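Local coordinates for protein homoprotocatechuate 2,3-dioxygenase (Brevibacterium fuscum, PDB 4Z6M) that catalyses the oxygen-dependent ring opening of the catechol homoprotocatechuate next to its hydroxyl groups, at a non-haem iron(II) centre, at residues E4-I15 with R165-F175; D154-V163 with K196-G207. The protein carries 1 engineered substitution. All blocks are in the same frame, centred on the assembly; numbering follows the deposited sequence. Where two conformers were deposited one is given.

Overall arrangement
From the N terminus, residues 4-15 lead into strand 15-25 of the first mixed sheet, and contact 1 lays them on helix 163-172, closing a long loop of 149 intervening residues that contains essentially the whole of that sheet. Strand 152-160 precedes this helix directly, and contact 2 pairs it with strand 202-206, in the second mixed sheet, across a shorter loop of 32 residues. Because the segments alternate along the chain, the two closures cross. Their centres lie 15 Å apart, yet they touch: Leu204 CD1 packs on Arg167 N at 3.5 Å. Contact 1 thus ties the N-terminal tail to the helix that packs on strand 202-206, and contact 2 carries His155, one of three protein ligands of the iron.

Contact 1 (E4-I15 with R165-F175); sequences EIPKPVAPAPDI and RGRKYLEDLGF
Lys168 reaches across to the extended N-terminal segment and gives the contact its one direct hydrogen bond: NZ meets Ile5 O at 2.8 Å, in the carbonyl plane, with a C=O...N angle of 158°. A bend at chi2 (-93°) brings the ammonium there, where it also forms a salt bridge with Asp172, NZ to OD2 2.7 Å on the syn lone pair. A water on Lys168 NZ makes a weak link to Glu4 OE1. Other polar links run through water: one joins Ile5 N to Arg165 O, another Pro6 O to Asp172 OD2, a third Pro13 O to Leu173 O.

The apolar part starts with Ile5, whose CG1 lies 3.5 Å above one face of the Arg165 guanidinium, toward its rim, while its CD1 packs on Tyr169 CB at 3.6 Å. Farther along, Ile15 CD1 touches Leu173 CG at 3.8 Å and Phe175 CE1 at 3.7 Å, crossing both side chains at about a right angle. Ala12 CB rests on Leu173 O, near the Schellman motif at Gly174.

Residues 4-7 thus run along helix 163-172; the chain then loops away, returning at Ala12 before strand 15-25. Leu173 also touches Tyr94 of helix 84-96, and Tyr169, its OH bonded to Asp120, touches Tyr126 of strand 125-129.

Contact 2 (D154-V163 with K196-G207); sequences DHFNQVTPDV and KGTVQDTALTGG. Engineered in segment 196-207: Gln200 (natural residue His). With FE2 (Fe (II) ion), chain E.
Gln200, engineered in place of the natural His, lays its amide over one face of the His155 imidazole. The planes are 9° apart and Gln200 CD sits 3.3 Å above the ring, over its centre; Gln200 CG adds a CH-pi contact to the same ring. Two bonds at the ring's edge fix its rotation: His155 NE2 binds the iron at 2.2 Å, and His155 ND1 donates to Asp154 OD2 at 2.7 Å, nearly in the ring plane and on the anti lone pair.

Strands 154-160 and 202-206 run parallel, 25° between their directions. Backbone hydrogen bonds of 2.8 Å join Gln158 N to Ala203 O and Thr205 N to Gln158 O, so Gln158 bonds the residues on either side of Leu204, the parallel pattern. Side chains cross-link the pair as well. Thr205 OG1 donates to Asn157 OD1 at 2.7 Å, on a lone pair, and Thr202 OG1 to Gln158 OE1, which Tyr126 OH also bonds. At the other end, in the conformer given, Lys196 NZ donates to Asp154 O and forms a salt bridge with Asp201 OD1.

His214 and Glu267 complete the facial triad, and three waters occupy the remaining iron positions. One donates to Gln200 OE1 at 2.6 Å and accepts from Asn157 ND2; another accepts from Gln200 NE2. Residue 200 is therefore second shell, consistent with a part for the natural histidine in substrate and oxygen activation, possibly by acid-base catalysis.

Contact 1 (E4-I15 with R165-F175)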
loop_
_atom_site.group_PDB
_atom_site.type_symbol
_atom_site.label_atom_id
_atom_site.label_comp_id
_atom_site.label_asym_id
_atom_site.label_seq_id
_atom_site.Cartn_x
_atom_site.Cartn_y
_atom_site.Cartn_z
ATOM N N GLU A 4 -4.729 -47.470 3.319
ATOM C CA GLU A 4 -5.836 -46.498 3.035
ATOM C C GLU A 4 -6.698 -46.328 4.283
ATOM O O GLU A 4 -7.026 -47.303 4.965
ATOM C CB GLU A 4 -6.697 -46.964 1.855
ATOM C CG GLU A 4 -7.724 -45.951 1.374
ATOM C CD GLU A 4 -8.913 -46.601 0.672
ATOM O OE1 GLU A 4 -9.664 -47.368 1.320
ATOM O OE2 GLU A 4 -9.101 -46.334 -0.527
ATOM N N ILE A 5 -7.034 -45.081 4.589
ATOM C CA ILE A 5 -7.959 -44.780 5.669
ATOM C C ILE A 5 -9.375 -44.913 5.101
ATOM O O ILE A 5 -9.712 -44.242 4.131
ATOM C CB ILE A 5 -7.700 -43.361 6.237
ATOM C CG1 ILE A 5 -6.265 -43.279 6.801
ATOM C CG2 ILE A 5 -8.750 -43.014 7.290
ATOM C CD1 ILE A 5 -5.687 -41.889 6.976
ATOM N N PRO A 6 -10.218 -45.783 5.695
ATOM C CA PRO A 6 -11.518 -46.001 5.067
ATOM C C PRO A 6 -12.457 -44.813 5.234
ATOM O O PRO A 6 -12.324 -44.040 6.184
ATOM C CB PRO A 6 -12.074 -47.225 5.809
ATOM C CG PRO A 6 -11.426 -47.156 7.152
ATOM C CD PRO A 6 -10.038 -46.628 6.890
ATOM N N LYS A 7 -13.395 -44.670 4.307
ATOM C CA LYS A 7 -14.456 -43.676 4.415
ATOM C C LYS A 7 -15.552 -44.208 5.330
ATOM O O LYS A 7 -16.177 -45.227 5.005
ATOM C CB LYS A 7 -15.044 -43.383 3.036
ATOM C CG LYS A 7 -16.134 -42.325 3.054
ATOM C CD LYS A 7 -16.665 -42.036 1.662
ATOM C CE LYS A 7 -17.909 -41.174 1.748
ATOM N NZ LYS A 7 -18.404 -40.736 0.413
ATOM N N PRO A 8 -15.821 -43.516 6.451
ATOM C CA PRO A 8 -16.898 -43.984 7.323
ATOM C C PRO A 8 -18.266 -44.010 6.654
ATOM O O PRO A 8 -18.532 -43.239 5.727
ATOM C CB PRO A 8 -16.871 -42.996 8.487
ATOM C CG PRO A 8 -15.464 -42.485 8.511
ATOM C CD PRO A 8 -15.086 -42.388 7.052
ATOM N N VAL A 9 -19.145 -44.880 7.136
ATOM C CA VAL A 9 -20.563 -44.751 6.814
ATOM C C VAL A 9 -21.161 -43.499 7.481
ATOM O O VAL A 9 -21.974 -42.810 6.892
ATOM C CB VAL A 9 -21.340 -46.034 7.197
ATOM C CG1 VAL A 9 -22.842 -45.860 6.990
ATOM C CG2 VAL A 9 -20.819 -47.190 6.361
ATOM N N ALA A 10 -20.748 -43.220 8.710
ATOM C CA ALA A 10 -21.242 -42.058 9.454
ATOM C C ALA A 10 -20.921 -40.756 8.704
ATOM O O ALA A 10 -19.833 -40.629 8.160
ATOM C CB ALA A 10 -20.590 -42.040 10.821
ATOM N N PRO A 11 -21.861 -39.790 8.683
ATOM C CA PRO A 11 -21.580 -38.548 7.938
ATOM C C PRO A 11 -20.495 -37.690 8.591
ATOM O O PRO A 11 -20.391 -37.634 9.812
ATOM C CB PRO A 11 -22.913 -37.805 7.986
ATOM C CG PRO A 11 -23.540 -38.271 9.254
ATOM C CD PRO A 11 -23.207 -39.748 9.285
ATOM N N ALA A 12 -19.708 -37.000 7.777
ATOM C CA ALA A 12 -18.697 -36.090 8.310
ATOM C C ALA A 12 -19.385 -34.908 9.007
ATOM O O ALA A 12 -20.454 -34.455 8.567
ATOM C CB ALA A 12 -17.776 -35.586 7.209
ATOM N N PRO A 13 -18.754 -34.381 10.059
ATOM C CA PRO A 13 -19.214 -33.115 10.613
ATOM C C PRO A 13 -19.019 -32.015 9.579
ATOM O O PRO A 13 -18.073 -32.069 8.807
ATOM C CB PRO A 13 -18.263 -32.884 11.798
ATOM C CG PRO A 13 -17.013 -33.581 11.386
ATOM C CD PRO A 13 -17.516 -34.833 10.715
ATOM N N ASP A 14 -19.923 -31.042 9.566
ATOM C CA ASP A 14 -19.842 -29.875 8.697
ATOM C C ASP A 14 -18.870 -28.912 9.330
ATOM O O ASP A 14 -19.222 -28.174 10.265
ATOM C CB ASP A 14 -21.231 -29.247 8.514
ATOM C CG ASP A 14 -21.222 -28.057 7.577
ATOM O OD1 ASP A 14 -20.109 -27.607 7.223
ATOM O OD2 ASP A 14 -22.318 -27.544 7.222
ATOM N N ILE A 15 -17.658 -28.883 8.794
ATOM C CA ILE A 15 -16.600 -28.023 9.303
ATOM C C ILE A 15 -16.697 -26.653 8.621
ATOM O O ILE A 15 -16.727 -26.559 7.386
ATOM C CB ILE A 15 -15.222 -28.649 9.063
ATOM C CG1 ILE A 15 -15.084 -29.973 9.842
ATOM C CG2 ILE A 15 -14.104 -27.670 9.404
ATOM C CD1 ILE A 15 -14.031 -30.902 9.253
ATOM N N ARG A 165 -2.221 -40.464 1.362
ATOM C CA ARG A 165 -3.017 -41.110 2.397
ATOM C C ARG A 165 -3.763 -40.075 3.230
ATOM O O ARG A 165 -4.965 -40.219 3.501
ATOM C CB ARG A 165 -2.127 -41.963 3.295
ATOM C CG ARG A 165 -2.867 -42.693 4.410
ATOM C CD ARG A 165 -1.909 -43.577 5.175
ATOM N NE ARG A 165 -2.625 -44.411 6.143
ATOM C CZ ARG A 165 -2.670 -44.206 7.459
ATOM N NH1 ARG A 165 -2.011 -43.207 8.036
ATOM N NH2 ARG A 165 -3.380 -45.037 8.215
ATOM N N GLY A 166 -3.054 -39.020 3.620
ATOM C CA GLY A 166 -3.684 -37.945 4.376
ATOM C C GLY A 166 -4.705 -37.168 3.580
ATOM O O GLY A 166 -5.746 -36.793 4.101
ATOM N N ARG A 167 -4.384 -36.906 2.314
ATOM C CA ARG A 167 -5.303 -36.191 1.427
ATOM C C ARG A 167 -6.655 -36.888 1.298
ATOM O O ARG A 167 -7.689 -36.248 1.409
ATOM C CB ARG A 167 -4.670 -35.989 0.049
ATOM C CG ARG A 167 -5.614 -35.447 -1.010
ATOM C CD ARG A 167 -4.937 -35.626 -2.344
ATOM N NE ARG A 167 -5.702 -35.079 -3.450
ATOM C CZ ARG A 167 -5.129 -34.452 -4.481
ATOM N NH1 ARG A 167 -3.801 -34.267 -4.518
ATOM N NH2 ARG A 167 -5.872 -33.975 -5.443
ATOM N N LYS A 168 -6.644 -38.193 1.065
ATOM C CA LYS A 168 -7.887 -38.951 0.941
ATOM C C LYS A 168 -8.741 -38.840 2.210
ATOM O O LYS A 168 -9.955 -38.609 2.137
ATOM C CB LYS A 168 -7.577 -40.404 0.610
ATOM C CG LYS A 168 -8.796 -41.186 0.183
ATOM C CD LYS A 168 -9.457 -41.907 1.326
ATOM C CE LYS A 168 -10.265 -43.085 0.807
ATOM N NZ LYS A 168 -11.232 -43.478 1.850
ATOM N N TYR A 169 -8.096 -38.966 3.361
ATOM C CA TYR A 169 -8.779 -38.858 4.646
ATOM C C TYR A 169 -9.418 -37.473 4.827
ATOM O O TYR A 169 -10.575 -37.363 5.202
ATOM C CB TYR A 169 -7.822 -39.231 5.782
ATOM C CG TYR A 169 -8.016 -38.471 7.081
ATOM C CD1 TYR A 169 -9.119 -38.698 7.894
ATOM C CD2 TYR A 169 -7.098 -37.527 7.477
ATOM C CE1 TYR A 169 -9.300 -38.001 9.076
ATOM C CE2 TYR A 169 -7.268 -36.816 8.661
ATOM C CZ TYR A 169 -8.361 -37.068 9.448
ATOM O OH TYR A 169 -8.527 -36.380 10.617
ATOM N N LEU A 170 -8.669 -36.421 4.500
ATOM C CA LEU A 170 -9.199 -35.059 4.627
ATOM C C LEU A 170 -10.294 -34.790 3.617
ATOM O O LEU A 170 -11.241 -34.075 3.929
ATOM C CB LEU A 170 -8.085 -34.013 4.554
ATOM C CG LEU A 170 -7.145 -33.975 5.768
ATOM C CD1 LEU A 170 -5.989 -33.033 5.517
ATOM C CD2 LEU A 170 -7.848 -33.598 7.061
ATOM N N GLU A 171 -10.211 -35.381 2.421
ATOM C CA GLU A 171 -11.305 -35.238 1.469
ATOM C C GLU A 171 -12.590 -35.893 1.952
ATOM O O GLU A 171 -13.679 -35.322 1.817
ATOM C CB GLU A 171 -10.897 -35.794 0.100
ATOM C CG GLU A 171 -9.881 -34.932 -0.624
ATOM C CD GLU A 171 -9.416 -35.570 -1.916
ATOM O OE1 GLU A 171 -9.252 -36.813 -1.966
ATOM O OE2 GLU A 171 -9.244 -34.831 -2.881
ATOM N N ASP A 172 -12.462 -37.079 2.535
ATOM C CA ASP A 172 -13.635 -37.768 3.079
ATOM C C ASP A 172 -14.258 -36.927 4.186
ATOM O O ASP A 172 -15.468 -36.885 4.357
ATOM C CB ASP A 172 -13.232 -39.144 3.632
ATOM C CG ASP A 172 -12.970 -40.181 2.533
ATOM O OD1 ASP A 172 -13.380 -39.987 1.380
ATOM O OD2 ASP A 172 -12.356 -41.217 2.852
ATOM N N LEU A 173 -13.403 -36.239 4.928
ATOM C CA LEU A 173 -13.845 -35.356 6.007
ATOM C C LEU A 173 -14.490 -34.060 5.521
ATOM O O LEU A 173 -15.072 -33.312 6.317
ATOM C CB LEU A 173 -12.645 -35.072 6.903
ATOM C CG LEU A 173 -12.792 -34.315 8.210
ATOM C CD1 LEU A 173 -13.784 -35.021 9.128
ATOM C CD2 LEU A 173 -11.419 -34.179 8.832
ATOM N N GLY A 174 -14.378 -33.797 4.217
ATOM C CA GLY A 174 -15.066 -32.700 3.548
ATOM C C GLY A 174 -14.151 -31.590 3.056
ATOM O O GLY A 174 -14.616 -30.644 2.411
ATOM N N PHE A 175 -12.853 -31.675 3.329
ATOM C CA PHE A 175 -11.921 -30.659 2.791
ATOM C C PHE A 175 -11.773 -30.869 1.287
ATOM O O PHE A 175 -11.784 -32.007 0.820
ATOM C CB PHE A 175 -10.553 -30.744 3.455
ATOM C CG PHE A 175 -10.548 -30.318 4.906
ATOM C CD1 PHE A 175 -10.922 -31.188 5.903
ATOM C CD2 PHE A 175 -10.087 -29.055 5.277
ATOM C CE1 PHE A 175 -10.906 -30.788 7.236
ATOM C CE2 PHE A 175 -10.047 -28.676 6.608
ATOM C CZ PHE A 175 -10.459 -29.546 7.586
HETATM O O HOH W 1 -5.682 -47.148 7.759
HETATM O O HOH W 2 -12.493 -45.589 0.874
HETATM O O HOH W 3 -6.190 -42.707 2.979
HETATM O O HOH W 4 -11.402 -41.403 5.338
HETATM O O HOH W 5 -16.821 -31.213 6.622
#

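Contact 2 (D154-V163 with K196-G207)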
loop_
_atom_site.group_PDB
_atom_site.type_symbol
_atom_site.label_atom_id
_atom_site.label_comp_id
_atom_site.label_asym_id
_atom_site.label_seq_id
_atom_site.Cartn_x
_atom_site.Cartn_y
_atom_site.Cartn_z
ATOM N N ASP A 154 -5.757 -17.766 9.378
ATOM C CA ASP A 154 -6.020 -18.313 8.044
ATOM C C ASP A 154 -5.953 -19.831 7.899
ATOM O O ASP A 154 -6.868 -20.418 7.292
ATOM C CB ASP A 154 -5.135 -17.689 6.988
ATOM C CG ASP A 154 -5.631 -18.035 5.586
ATOM O OD1 ASP A 154 -6.645 -17.447 5.140
ATOM O OD2 ASP A 154 -5.057 -18.952 4.968
ATOM N N HIS A 155 -4.913 -20.481 8.420
ATOM C CA HIS A 155 -4.792 -21.908 8.221
ATOM C C HIS A 155 -3.749 -22.537 9.130
ATOM O O HIS A 155 -2.952 -21.852 9.776
ATOM C CB HIS A 155 -4.434 -22.234 6.745
ATOM C CG HIS A 155 -3.096 -21.725 6.273
ATOM N ND1 HIS A 155 -2.944 -20.514 5.635
ATOM C CD2 HIS A 155 -1.871 -22.306 6.252
ATOM C CE1 HIS A 155 -1.680 -20.369 5.266
ATOM N NE2 HIS A 155 -1.010 -21.448 5.628
ATOM N N PHE A 156 -3.759 -23.867 9.142
ATOM C CA PHE A 156 -2.703 -24.687 9.691
ATOM C C PHE A 156 -1.960 -25.377 8.567
ATOM O O PHE A 156 -2.476 -25.521 7.456
ATOM C CB PHE A 156 -3.288 -25.787 10.598
ATOM C CG PHE A 156 -4.298 -25.290 11.613
ATOM C CD1 PHE A 156 -3.985 -24.269 12.514
ATOM C CD2 PHE A 156 -5.562 -25.861 11.671
ATOM C CE1 PHE A 156 -4.906 -23.867 13.459
ATOM C CE2 PHE A 156 -6.484 -25.450 12.614
ATOM C CZ PHE A 156 -6.152 -24.454 13.489
ATOM N N ASN A 157 -0.762 -25.869 8.872
ATOM C CA ASN A 157 -0.030 -26.710 7.930
ATOM C C ASN A 157 0.657 -27.825 8.724
ATOM O O ASN A 157 1.347 -27.544 9.698
ATOM C CB ASN A 157 0.974 -25.872 7.132
ATOM C CG ASN A 157 1.650 -26.659 6.026
ATOM O OD1 ASN A 157 2.287 -27.679 6.272
ATOM N ND2 ASN A 157 1.508 -26.179 4.783
ATOM N N GLN A 158 0.396 -29.067 8.317
ATOM C CA GLN A 158 0.810 -30.298 9.013
ATOM C C GLN A 158 1.882 -31.027 8.220
ATOM O O GLN A 158 1.752 -31.183 7.006
ATOM C CB GLN A 158 -0.399 -31.203 9.118
ATOM C CG GLN A 158 -1.584 -30.581 9.829
ATOM C CD GLN A 158 -2.829 -31.419 9.755
ATOM O OE1 GLN A 158 -3.916 -30.939 9.478
ATOM N NE2 GLN A 158 -2.671 -32.703 10.001
ATOM N N VAL A 159 2.914 -31.512 8.895
ATOM C CA VAL A 159 3.888 -32.388 8.261
ATOM C C VAL A 159 3.488 -33.845 8.508
ATOM O O VAL A 159 3.287 -34.265 9.651
ATOM C CB VAL A 159 5.317 -32.159 8.797
ATOM C CG1 VAL A 159 6.311 -32.957 7.971
ATOM C CG2 VAL A 159 5.718 -30.693 8.841
ATOM N N THR A 160 3.401 -34.611 7.423
ATOM C CA THR A 160 2.937 -35.989 7.479
ATOM C C THR A 160 3.706 -36.787 6.406
ATOM O O THR A 160 4.016 -36.254 5.345
ATOM C CB THR A 160 1.388 -36.073 7.307
ATOM O OG1 THR A 160 0.909 -37.346 7.744
ATOM C CG2 THR A 160 0.947 -35.844 5.881
ATOM N N PRO A 161 4.040 -38.063 6.680
ATOM C CA PRO A 161 4.981 -38.747 5.748
ATOM C C PRO A 161 4.362 -39.187 4.425
ATOM O O PRO A 161 5.089 -39.281 3.436
ATOM C CB PRO A 161 5.486 -39.943 6.560
ATOM C CG PRO A 161 4.445 -40.131 7.617
ATOM C CD PRO A 161 3.912 -38.772 7.958
ATOM N N ASP A 162 3.058 -39.484 4.408
ATOM C CA ASP A 162 2.362 -40.009 3.222
ATOM C C ASP A 162 1.271 -39.017 2.830
ATOM O O ASP A 162 0.183 -39.006 3.415
ATOM C CB ASP A 162 1.767 -41.394 3.566
ATOM C CG ASP A 162 1.110 -42.096 2.373
ATOM O OD1 ASP A 162 0.705 -41.422 1.387
ATOM O OD2 ASP A 162 0.937 -43.338 2.469
ATOM N N VAL A 163 1.529 -38.178 1.825
ATOM C CA VAL A 163 0.572 -37.107 1.526
ATOM C C VAL A 163 -0.724 -37.642 0.905
ATOM O O VAL A 163 -1.792 -37.254 1.340
ATOM C CB VAL A 163 1.236 -35.965 0.747
ATOM C CG1 VAL A 163 0.214 -34.894 0.384
ATOM C CG2 VAL A 163 2.373 -35.379 1.592
ATOM N N LYS A 196 -13.493 -23.137 4.124
ATOM C CA LYS A 196 -14.115 -21.783 4.146
ATOM C C LYS A 196 -14.092 -20.917 2.881
ATOM O O LYS A 196 -14.587 -19.786 2.899
ATOM C CB LYS A 196 -13.515 -20.937 5.270
ATOM C CG LYS A 196 -12.083 -20.456 5.041
ATOM C CD LYS A 196 -11.559 -19.773 6.296
ATOM C CE LYS A 196 -10.140 -19.260 6.121
ATOM N NZ LYS A 196 -9.224 -20.383 5.824
ATOM N N GLY A 197 -13.523 -21.405 1.796
ATOM C CA GLY A 197 -13.581 -20.658 0.529
ATOM C C GLY A 197 -12.377 -19.766 0.276
ATOM O O GLY A 197 -12.427 -18.863 -0.554
ATOM N N THR A 198 -11.291 -20.068 0.970
ATOM C CA THR A 198 -9.955 -19.587 0.662
ATOM C C THR A 198 -9.118 -20.790 0.223
ATOM O O THR A 198 -9.607 -21.911 0.132
ATOM C CB THR A 198 -9.307 -18.885 1.875
ATOM O OG1 THR A 198 -9.040 -19.840 2.903
ATOM C CG2 THR A 198 -10.189 -17.763 2.434
ATOM N N VAL A 199 -7.849 -20.586 -0.070
ATOM C CA VAL A 199 -7.036 -21.678 -0.607
ATOM C C VAL A 199 -6.918 -22.851 0.377
ATOM O O VAL A 199 -6.835 -24.009 -0.042
ATOM C CB VAL A 199 -5.681 -21.174 -1.090
ATOM C CG1 VAL A 199 -4.729 -22.296 -1.430
ATOM C CG2 VAL A 199 -5.909 -20.281 -2.307
ATOM N N GLN A 200 -6.916 -22.557 1.682
ATOM C CA GLN A 200 -6.624 -23.568 2.657
ATOM C C GLN A 200 -7.218 -23.240 4.033
ATOM O O GLN A 200 -7.267 -22.091 4.461
ATOM C CB GLN A 200 -5.112 -23.770 2.755
ATOM C CG GLN A 200 -4.387 -22.454 2.969
ATOM C CD GLN A 200 -2.902 -22.584 2.891
ATOM O OE1 GLN A 200 -2.326 -23.547 3.409
ATOM N NE2 GLN A 200 -2.249 -21.618 2.247
ATOM N N ASP A 201 -7.640 -24.310 4.710
ATOM C CA ASP A 201 -7.808 -24.331 6.161
ATOM C C ASP A 201 -6.783 -25.204 6.848
ATOM O O ASP A 201 -6.346 -24.899 7.963
ATOM C CB ASP A 201 -9.214 -24.788 6.559
ATOM C CG ASP A 201 -10.237 -23.693 6.354
ATOM O OD1 ASP A 201 -10.211 -22.710 7.177
ATOM O OD2 ASP A 201 -11.045 -23.801 5.386
ATOM N N THR A 202 -6.397 -26.291 6.170
ATOM C CA THR A 202 -5.210 -27.007 6.560
ATOM C C THR A 202 -4.504 -27.454 5.297
ATOM O O THR A 202 -5.008 -27.277 4.186
ATOM C CB THR A 202 -5.476 -28.145 7.574
ATOM O OG1 THR A 202 -4.228 -28.477 8.198
ATOM C CG2 THR A 202 -6.126 -29.354 6.918
ATOM N N ALA A 203 -3.293 -27.927 5.477
ATOM C CA ALA A 203 -2.441 -28.274 4.353
ATOM C C ALA A 203 -1.501 -29.355 4.848
ATOM O O ALA A 203 -1.229 -29.452 6.042
ATOM C CB ALA A 203 -1.677 -27.057 3.845
ATOM N N LEU A 204 -1.002 -30.147 3.909
ATOM C CA LEU A 204 -0.098 -31.253 4.215
ATOM C C LEU A 204 1.218 -31.005 3.486
ATOM O O LEU A 204 1.250 -30.754 2.271
ATOM C CB LEU A 204 -0.684 -32.580 3.766
ATOM C CG LEU A 204 -2.034 -32.993 4.341
ATOM C CD1 LEU A 204 -2.462 -34.324 3.742
ATOM C CD2 LEU A 204 -1.997 -33.025 5.867
ATOM N N THR A 205 2.290 -31.064 4.250
ATOM C CA THR A 205 3.664 -30.985 3.777
ATOM C C THR A 205 4.307 -32.342 4.020
ATOM O O THR A 205 4.308 -32.847 5.146
ATOM C CB THR A 205 4.460 -29.900 4.529
ATOM O OG1 THR A 205 3.826 -28.618 4.309
ATOM C CG2 THR A 205 5.884 -29.843 4.042
ATOM N N GLY A 206 4.833 -32.947 2.960
ATOM C CA GLY A 206 5.477 -34.235 3.124
ATOM C C GLY A 206 6.714 -34.151 3.990
ATOM O O GLY A 206 7.586 -33.289 3.789
ATOM N N GLY A 207 6.798 -35.040 4.974
ATOM C CA GLY A 207 7.950 -35.066 5.849
ATOM C C GLY A 207 7.693 -36.002 7.022
ATOM O O GLY A 207 6.621 -36.591 7.155
HETATM FE FE FE2 E . 1.005 -21.874 4.809
HETATM O O HOH W 6 -6.356 -19.735 2.707
HETATM O O HOH W 7 0.191 -23.712 4.022
HETATM O O HOH W 8 1.125 -27.863 1.904
HETATM O O HOH W 9 0.573 -20.747 3.020
HETATM O O HOH W 10 2.856 -22.396 3.720
#